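Local coordinates for CalS13 (Micromonospora echinospora, PDB 4ZAS), which binds dTDP-4-keto-6-deoxyglucose and is probably a pyridoxal 5'-phosphate-dependent sugar aminotransferase that replaces the keto group with an amine, at residues A[39-44]-A[278-283]; A[139-144]-A[166-171]; A[85-90]-A[123-128]. One frame throughout, in Å; residues are numbered along the deposited sequence.

How the interactions relate
All three contacts belong to the DegT/DnrJ/EryC1/StrS aminotransferase fold. Interaction 1 joins an early helix to a late one, and the chain between its segments holds both other contacts. Interaction 3 comes next and closes before interaction 2 opens. Centre to centre, interactions 2 and 3 are about 21 Å apart. Interaction 1 is about 34 Å from interaction 2 and about 31 Å from interaction 3, also between centres, and none of the contacts touch. Interactions 1 and 3 both meet the second subunit. Bound dTDP-4-keto-6-deoxyglucose lies about 12 Å from the side chain of Ile280 and about 13 Å from that of Asn141, so neither residue lines the sugar nucleotide pocket directly.

Interaction 1 of 3, residues A[39-44]-A[278-283]; sequences PDVSTR and GAIGLS
Arg44 reaches across the backbone of helix 275-305 at Ala279, Leu282 and Ser283. Its chain is extended from CG to NE, but the first torsion is off the staggered positions (chi1 -99°). From there the chain slants over the helix, with Arg44 CD 3.3 Å from Ser283 OG. The same methylene rests against a backbone carbonyl, with Arg44 CD 3.5 Å from Ala279 O. The guanidinium then spreads over the peptide that links Leu282 to Ser283. Leu282 C sits over the centre of one guanidinium face of Arg44, 4.1 Å above the plane. Leu282 CB and Ser283 N lie over that same face, with Leu282 CB 3.7 Å from Arg44 NE. The two side chains, Arg44 and Leu282, cross at about a right angle.

The direct polar link is modest. Arg44 NH1 gives a weak hydrogen bond to Ser283 OG, 3.4 Å long with an angle of 150° at the hydrogen. NH1 also forms a long, weak ion pair with Glu286, so both of these polar holds on it are loose.

Val41 supplies the apolar half, and its two methyls go to different partners. CG2 packs on the serine methylene, Val41 CG2 to Ser283 CB being 3.5 Å. CG1 is anti to the backbone N (chi1 173°) and meets Ile280 CG1 at 3.7 Å. The CB of Ile280 points away from 39-44, but CG1 still makes the contact.

This is helix-to-helix packing of the start of helix 41-49 on helix 275-305. Val45 and Val48 carry it on to Ile280 and Ala279. It sits at the dimer interface: Val41 packs on Leu49 of the second subunit. Helix 58-71 also lies against helix 275-305, where Tyr63 touches Leu282.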
loop_
_atom_site.group_PDB
_atom_site.type_symbol
_atom_site.label_atom_id
_atom_site.label_comp_id
_atom_site.label_asym_id
_atom_site.label_seq_id
_atom_site.Cartn_x
_atom_site.Cartn_y
_atom_site.Cartn_z
ATOM N N PRO A 39 -18.990 15.531 -9.734
ATOM C CA PRO A 39 -18.483 16.191 -10.948
ATOM C C PRO A 39 -17.531 17.352 -10.637
ATOM O O PRO A 39 -16.917 17.908 -11.540
ATOM C CB PRO A 39 -19.759 16.697 -11.632
ATOM C CG PRO A 39 -20.732 16.896 -10.501
ATOM C CD PRO A 39 -20.415 15.821 -9.493
ATOM N N ASP A 40 -17.433 17.704 -9.360
ATOM C CA ASP A 40 -16.640 18.836 -8.900
ATOM C C ASP A 40 -15.176 18.479 -8.628
ATOM O O ASP A 40 -14.350 19.357 -8.373
ATOM C CB ASP A 40 -17.265 19.397 -7.619
ATOM C CG ASP A 40 -18.637 20.012 -7.854
ATOM O OD1 ASP A 40 -18.856 20.603 -8.936
ATOM O OD2 ASP A 40 -19.499 19.901 -6.952
ATOM N N VAL A 41 -14.875 17.186 -8.676
ATOM C CA VAL A 41 -13.579 16.658 -8.271
ATOM C C VAL A 41 -12.424 17.257 -9.063
ATOM O O VAL A 41 -11.382 17.569 -8.496
ATOM C CB VAL A 41 -13.558 15.128 -8.384
ATOM C CG1 VAL A 41 -12.182 14.604 -8.138
ATOM C CG2 VAL A 41 -14.486 14.518 -7.376
ATOM N N SER A 42 -12.623 17.443 -10.362
ATOM C CA SER A 42 -11.544 17.886 -11.234
ATOM C C SER A 42 -10.885 19.168 -10.743
ATOM O O SER A 42 -9.659 19.284 -10.755
ATOM C CB SER A 42 -12.079 18.093 -12.655
ATOM O OG SER A 42 -11.122 18.722 -13.494
ATOM N N THR A 43 -11.698 20.104 -10.270
ATOM C CA THR A 43 -11.206 21.384 -9.775
ATOM C C THR A 43 -10.320 21.225 -8.539
ATOM O O THR A 43 -9.246 21.817 -8.437
ATOM C CB THR A 43 -12.371 22.308 -9.456
ATOM O OG1 THR A 43 -13.116 22.544 -10.661
ATOM C CG2 THR A 43 -11.867 23.618 -8.912
ATOM N N ARG A 44 -10.801 20.445 -7.584
ATOM C CA ARG A 44 -10.076 20.219 -6.351
ATOM C C ARG A 44 -8.734 19.520 -6.631
ATOM O O ARG A 44 -7.682 19.930 -6.132
ATOM C CB ARG A 44 -10.949 19.392 -5.408
ATOM C CG ARG A 44 -11.680 20.207 -4.356
ATOM C CD ARG A 44 -12.230 19.271 -3.292
ATOM N NE ARG A 44 -12.738 19.971 -2.113
ATOM C CZ ARG A 44 -14.016 20.279 -1.907
ATOM N NH1 ARG A 44 -14.943 19.951 -2.803
ATOM N NH2 ARG A 44 -14.369 20.908 -0.796
ATOM N N GLY A 278 -7.020 12.605 -0.803
ATOM C CA GLY A 278 -7.674 13.525 0.098
ATOM C C GLY A 278 -8.575 14.491 -0.648
ATOM O O GLY A 278 -9.678 14.768 -0.202
ATOM N N ALA A 279 -8.124 14.986 -1.796
ATOM C CA ALA A 279 -8.922 15.939 -2.564
ATOM C C ALA A 279 -10.251 15.319 -3.046
ATOM O O ALA A 279 -11.323 15.906 -2.868
ATOM C CB ALA A 279 -8.122 16.454 -3.739
ATOM N N ILE A 280 -10.167 14.118 -3.618
ATOM C CA ILE A 280 -11.326 13.367 -4.092
ATOM C C ILE A 280 -12.294 13.077 -2.946
ATOM O O ILE A 280 -13.502 13.267 -3.073
ATOM C CB ILE A 280 -10.855 12.087 -4.776
ATOM C CG1 ILE A 280 -10.031 12.467 -6.018
ATOM C CG2 ILE A 280 -12.039 11.170 -5.133
ATOM C CD1 ILE A 280 -9.214 11.303 -6.588
ATOM N N GLY A 281 -11.748 12.641 -1.821
ATOM C CA GLY A 281 -12.523 12.399 -0.621
ATOM C C GLY A 281 -13.308 13.601 -0.129
ATOM O O GLY A 281 -14.448 13.460 0.308
ATOM N N LEU A 282 -12.679 14.774 -0.146
ATOM C CA LEU A 282 -13.344 15.998 0.273
ATOM C C LEU A 282 -14.526 16.350 -0.638
ATOM O O LEU A 282 -15.563 16.805 -0.156
ATOM C CB LEU A 282 -12.353 17.159 0.309
ATOM C CG LEU A 282 -11.511 17.250 1.570
ATOM C CD1 LEU A 282 -10.423 18.275 1.373
ATOM C CD2 LEU A 282 -12.403 17.638 2.726
ATOM N N SER A 283 -14.343 16.177 -1.949
ATOM C CA SER A 283 -15.412 16.395 -2.919
ATOM C C SER A 283 -16.574 15.460 -2.693
ATOM O O SER A 283 -17.737 15.879 -2.653
ATOM C CB SER A 283 -14.919 16.195 -4.355
ATOM O OG SER A 283 -14.465 17.401 -4.923
#

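Interaction 2 of 3, residues A[139-144]-A[166-171]; sequences TLNMDL and YPVDLN
Asn141 and Tyr166 anchor a loop-to-loop contact, made by a side-chain-to-backbone hydrogen bond with small apolar contacts around it. One loop follows strand 129-132 and leads into helix 144-150. The other follows strand 155-161 and leads into helix 170-180. Both strands run parallel in the seven-stranded mixed sheet, which is consistent with the large domain of fold-type I pyridoxal phosphate enzymes.

Asn141 ND2 donates to Tyr166 O at 3.0 Å, with an angle of 150° at the hydrogen. The acceptor lies nearly in the amide plane of Asn141, while the donor is tilted 35° from the carbonyl plane of Tyr166. ND2 also donates to a water, Asn141 ND2 to water O being 3.1 Å. That water donates to Pro167 O, 3.0 Å from the water O. The OD1 of Asn141 accepts from the backbone N of Trp163. Bonds at both ends of the amide fix its rotation.

A valine methyl and a ring edge lie beside this amide. Val168 CG2 lies 3.6 Å from Asn141 ND2. Asn141 ND2 also sits at the edge of the Tyr166 ring, in its plane. Thr139 CG2 meets the same ring at Tyr166 CE2, 3.9 Å away. The Thr139 hydroxyl lies between the backbone N and the carbonyl carbon (chi1 59°), from where Thr139 OG1 accepts from Asn141 N at 3.1 Å. This is an ST turn. Further along, Leu144 CD1 rests 3.7 Å from Asp169 O.

Asp143 and Asp169 are the N-caps of the two helices. The OH of Tyr166 hydrogen-bonds Glu316. Val168 packs on Val160 of strand 155-161, Leu144 packs on Leu173 of helix 170-180, and Pro167 meets Tyr202 of strand 201-202.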
loop_
_atom_site.group_PDB
_atom_site.type_symbol
_atom_site.label_atom_id
_atom_site.label_comp_id
_atom_site.label_asym_id
_atom_site.label_seq_id
_atom_site.Cartn_x
_atom_site.Cartn_y
_atom_site.Cartn_z
ATOM N N THR A 139 -27.619 -12.888 9.792
ATOM C CA THR A 139 -26.983 -11.585 9.569
ATOM C C THR A 139 -25.828 -11.626 8.561
ATOM O O THR A 139 -25.393 -10.592 8.062
ATOM C CB THR A 139 -26.416 -10.998 10.887
ATOM O OG1 THR A 139 -25.458 -11.909 11.439
ATOM C CG2 THR A 139 -27.504 -10.767 11.923
ATOM N N LEU A 140 -25.340 -12.829 8.285
ATOM C CA LEU A 140 -24.141 -13.057 7.497
ATOM C C LEU A 140 -22.902 -12.532 8.232
ATOM O O LEU A 140 -21.797 -12.556 7.683
ATOM C CB LEU A 140 -24.270 -12.412 6.114
ATOM C CG LEU A 140 -25.467 -12.845 5.263
ATOM C CD1 LEU A 140 -25.494 -12.077 3.961
ATOM C CD2 LEU A 140 -25.492 -14.353 4.988
ATOM N N ASN A 141 -23.077 -12.100 9.485
ATOM C CA ASN A 141 -21.947 -11.672 10.311
ATOM C C ASN A 141 -21.513 -12.763 11.296
ATOM O O ASN A 141 -22.111 -13.826 11.351
ATOM C CB ASN A 141 -22.276 -10.372 11.063
ATOM C CG ASN A 141 -22.357 -9.168 10.139
ATOM O OD1 ASN A 141 -21.739 -9.155 9.079
ATOM N ND2 ASN A 141 -23.105 -8.147 10.544
ATOM N N MET A 142 -20.474 -12.486 12.080
ATOM C CA MET A 142 -19.887 -13.476 12.986
ATOM C C MET A 142 -20.882 -13.968 14.025
ATOM O O MET A 142 -21.611 -13.180 14.613
ATOM C CB MET A 142 -18.667 -12.894 13.701
ATOM C CG MET A 142 -17.959 -13.868 14.614
ATOM S SD MET A 142 -16.584 -13.122 15.506
ATOM C CE MET A 142 -15.410 -12.813 14.180
ATOM N N ASP A 143 -20.878 -15.276 14.255
ATOM C CA ASP A 143 -21.642 -15.881 15.332
ATOM C C ASP A 143 -20.976 -15.543 16.647
ATOM O O ASP A 143 -19.923 -16.083 16.973
ATOM C CB ASP A 143 -21.721 -17.393 15.137
ATOM C CG ASP A 143 -22.663 -18.065 16.108
ATOM O OD1 ASP A 143 -22.782 -17.603 17.262
ATOM O OD2 ASP A 143 -23.272 -19.081 15.715
ATOM N N LEU A 144 -21.582 -14.645 17.406
ATOM C CA LEU A 144 -20.943 -14.164 18.627
ATOM C C LEU A 144 -20.904 -15.196 19.752
ATOM O O LEU A 144 -20.085 -15.092 20.676
ATOM C CB LEU A 144 -21.647 -12.906 19.101
ATOM C CG LEU A 144 -21.475 -11.801 18.072
ATOM C CD1 LEU A 144 -21.976 -10.523 18.650
ATOM C CD2 LEU A 144 -20.005 -11.690 17.697
ATOM N N TYR A 166 -24.295 -3.881 7.371
ATOM C CA TYR A 166 -25.221 -4.235 8.440
ATOM C C TYR A 166 -24.410 -4.431 9.710
ATOM O O TYR A 166 -23.578 -5.329 9.788
ATOM C CB TYR A 166 -26.061 -5.500 8.113
ATOM C CG TYR A 166 -27.077 -5.820 9.190
ATOM C CD1 TYR A 166 -28.366 -5.282 9.154
ATOM C CD2 TYR A 166 -26.744 -6.630 10.268
ATOM C CE1 TYR A 166 -29.306 -5.565 10.158
ATOM C CE2 TYR A 166 -27.677 -6.919 11.274
ATOM C CZ TYR A 166 -28.955 -6.383 11.216
ATOM O OH TYR A 166 -29.863 -6.668 12.218
ATOM N N PRO A 167 -24.634 -3.574 10.695
ATOM C CA PRO A 167 -23.827 -3.590 11.920
ATOM C C PRO A 167 -23.906 -4.859 12.765
ATOM O O PRO A 167 -24.985 -5.318 13.133
ATOM C CB PRO A 167 -24.382 -2.410 12.717
ATOM C CG PRO A 167 -24.960 -1.491 11.669
ATOM C CD PRO A 167 -25.540 -2.415 10.628
ATOM N N VAL A 168 -22.739 -5.397 13.092
ATOM C CA VAL A 168 -22.613 -6.403 14.143
ATOM C C VAL A 168 -23.215 -5.872 15.451
ATOM O O VAL A 168 -23.177 -4.665 15.711
ATOM C CB VAL A 168 -21.137 -6.773 14.318
ATOM C CG1 VAL A 168 -20.926 -7.676 15.528
ATOM C CG2 VAL A 168 -20.621 -7.424 13.034
ATOM N N ASP A 169 -23.808 -6.742 16.261
ATOM C CA ASP A 169 -24.275 -6.310 17.576
ATOM C C ASP A 169 -23.078 -6.018 18.463
ATOM O O ASP A 169 -22.579 -6.913 19.131
ATOM C CB ASP A 169 -25.142 -7.372 18.247
ATOM C CG ASP A 169 -25.865 -6.835 19.461
ATOM O OD1 ASP A 169 -25.198 -6.526 20.470
ATOM O OD2 ASP A 169 -27.109 -6.734 19.409
ATOM N N LEU A 170 -22.623 -4.773 18.492
ATOM C CA LEU A 170 -21.354 -4.473 19.151
ATOM C C LEU A 170 -21.478 -4.597 20.675
ATOM O O LEU A 170 -20.543 -5.012 21.357
ATOM C CB LEU A 170 -20.841 -3.081 18.727
ATOM C CG LEU A 170 -20.441 -2.922 17.240
ATOM C CD1 LEU A 170 -20.023 -1.489 16.867
ATOM C CD2 LEU A 170 -19.374 -3.914 16.802
ATOM N N ASN A 171 -22.652 -4.286 21.197
ATOM C CA ASN A 171 -22.932 -4.422 22.622
ATOM C C ASN A 171 -22.683 -5.859 23.094
ATOM O O ASN A 171 -22.069 -6.109 24.133
ATOM C CB ASN A 171 -24.388 -4.057 22.889
ATOM C CG ASN A 171 -24.601 -2.582 22.995
ATOM O OD1 ASN A 171 -23.710 -1.793 22.675
ATOM N ND2 ASN A 171 -25.812 -2.188 23.373
HETATM O O HOH W 1 -25.141 -8.273 12.815
#

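Interaction 3 of 3, residues A[85-90]-A[123-128]; sequences GLHLAL and ILANGL
The His87 imidazole and the Asn126 amide meet with their planes 60° apart, where helix 82-94 faces the Schellman motif that ends helix 121-125. At the edge of the imidazole, in its plane, a water O lies 3.1 Å from His87 NE2. The same water lies within hydrogen-bonding distance of Ala125 O and so bridges the two helices. The His87 ring also meets the ring of Tyr269, and His87 packs on His87 of the second subunit. With CG anti to the backbone N (chi1 -165°), the His87 ring swings towards Ala125, whose CB is 3.3 Å from His87 NE2.

The amide makes the direct bond. Asn126 ND2 donates to His87 O at 2.9 Å, nearly straight at 167°. The donor lies in the carbonyl plane, on a lone pair, and the acceptor lies close to the amide plane. ND2 also bonds Pro122 O, so two carbonyls hold it. An alanine here would remove both bonds and is likely to leave His87 O without this donor and open a gap beside Leu90 CB.

Leu90 CD1 packs on Ile123 CG1 at 3.8 Å, and Leu90 also touches Ala157 and Val159 of strand 155-161. Gly127, with positive phi, is the C-prime residue: Gly127 N bonds Leu124 O at 2.8 Å, and Leu128 N bonds Ile123 O at 3.2 Å.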
loop_
_atom_site.group_PDB
_atom_site.type_symbol
_atom_site.label_atom_id
_atom_site.label_comp_id
_atom_site.label_asym_id
_atom_site.label_seq_id
_atom_site.Cartn_x
_atom_site.Cartn_y
_atom_site.Cartn_z
ATOM N N GLY A 85 -5.279 -0.467 6.095
ATOM C CA GLY A 85 -5.820 -0.086 7.389
ATOM C C GLY A 85 -5.850 -1.297 8.329
ATOM O O GLY A 85 -5.467 -1.210 9.502
ATOM N N LEU A 86 -6.271 -2.446 7.802
ATOM C CA LEU A 86 -6.323 -3.659 8.606
ATOM C C LEU A 86 -4.922 -4.147 8.931
ATOM O O LEU A 86 -4.662 -4.591 10.055
ATOM C CB LEU A 86 -7.123 -4.769 7.902
ATOM C CG LEU A 86 -8.636 -4.537 7.869
ATOM C CD1 LEU A 86 -9.285 -5.289 6.720
ATOM C CD2 LEU A 86 -9.277 -4.919 9.184
ATOM N N HIS A 87 -4.033 -4.098 7.942
ATOM C CA HIS A 87 -2.642 -4.520 8.142
ATOM C C HIS A 87 -2.031 -3.727 9.309
ATOM O O HIS A 87 -1.502 -4.305 10.253
ATOM C CB HIS A 87 -1.858 -4.343 6.836
ATOM C CG HIS A 87 -0.535 -5.052 6.791
ATOM N ND1 HIS A 87 0.397 -4.978 7.804
ATOM C CD2 HIS A 87 0.015 -5.837 5.833
ATOM C CE1 HIS A 87 1.461 -5.688 7.474
ATOM N NE2 HIS A 87 1.256 -6.215 6.281
ATOM N N LEU A 88 -2.181 -2.408 9.253
ATOM C CA LEU A 88 -1.718 -1.490 10.280
ATOM C C LEU A 88 -2.388 -1.735 11.660
ATOM O O LEU A 88 -1.719 -1.757 12.704
ATOM C CB LEU A 88 -1.985 -0.057 9.819
ATOM C CG LEU A 88 -1.458 1.105 10.669
ATOM C CD1 LEU A 88 0.037 1.069 10.727
ATOM C CD2 LEU A 88 -1.964 2.470 10.162
ATOM N N ALA A 89 -3.705 -1.918 11.670
ATOM C CA ALA A 89 -4.398 -2.111 12.933
ATOM C C ALA A 89 -3.955 -3.397 13.621
ATOM O O ALA A 89 -3.658 -3.406 14.811
ATOM C CB ALA A 89 -5.896 -2.115 12.707
ATOM N N LEU A 90 -3.866 -4.476 12.861
ATOM C CA LEU A 90 -3.493 -5.758 13.432
ATOM C C LEU A 90 -2.053 -5.792 13.959
ATOM O O LEU A 90 -1.727 -6.592 14.856
ATOM C CB LEU A 90 -3.706 -6.848 12.384
ATOM C CG LEU A 90 -5.205 -7.081 12.202
ATOM C CD1 LEU A 90 -5.465 -7.952 11.008
ATOM C CD2 LEU A 90 -5.792 -7.706 13.463
ATOM N N ILE A 123 -4.027 -10.651 8.583
ATOM C CA ILE A 123 -3.724 -11.443 9.756
ATOM C C ILE A 123 -2.433 -12.196 9.482
ATOM O O ILE A 123 -1.526 -12.202 10.316
ATOM C CB ILE A 123 -4.851 -12.419 10.118
ATOM C CG1 ILE A 123 -6.145 -11.669 10.474
ATOM C CG2 ILE A 123 -4.412 -13.318 11.262
ATOM C CD1 ILE A 123 -7.360 -12.597 10.546
ATOM N N LEU A 124 -2.324 -12.791 8.297
ATOM C CA LEU A 124 -1.136 -13.590 7.972
ATOM C C LEU A 124 0.109 -12.722 7.738
ATOM O O LEU A 124 1.212 -13.105 8.141
ATOM C CB LEU A 124 -1.395 -14.500 6.758
ATOM C CG LEU A 124 -2.629 -15.434 6.838
ATOM C CD1 LEU A 124 -2.848 -16.201 5.529
ATOM C CD2 LEU A 124 -2.602 -16.396 8.026
ATOM N N ALA A 125 -0.065 -11.548 7.137
ATOM C CA ALA A 125 1.062 -10.644 6.886
ATOM C C ALA A 125 1.701 -10.192 8.199
ATOM O O ALA A 125 2.903 -9.954 8.268
ATOM C CB ALA A 125 0.616 -9.439 6.067
ATOM N N ASN A 126 0.894 -10.119 9.251
ATOM C CA ASN A 126 1.395 -9.766 10.570
ATOM C C ASN A 126 1.919 -10.982 11.325
ATOM O O ASN A 126 2.254 -10.878 12.499
ATOM C CB ASN A 126 0.297 -9.097 11.381
ATOM C CG ASN A 126 0.244 -7.602 11.189
ATOM O OD1 ASN A 126 1.134 -6.875 11.660
ATOM N ND2 ASN A 126 -0.810 -7.121 10.513
ATOM N N GLY A 127 1.989 -12.135 10.668
ATOM C CA GLY A 127 2.566 -13.316 11.291
ATOM C C GLY A 127 1.736 -13.973 12.379
ATOM O O GLY A 127 2.249 -14.724 13.197
ATOM N N LEU A 128 0.434 -13.717 12.367
ATOM C CA LEU A 128 -0.479 -14.328 13.321
ATOM C C LEU A 128 -1.258 -15.471 12.665
ATOM O O LEU A 128 -1.391 -15.513 11.446
ATOM C CB LEU A 128 -1.443 -13.277 13.881
ATOM C CG LEU A 128 -0.799 -12.143 14.685
ATOM C CD1 LEU A 128 -1.774 -11.001 14.875
ATOM C CD2 LEU A 128 -0.277 -12.637 16.035
HETATM O O HOH W 2 3.873 -7.952 6.313
#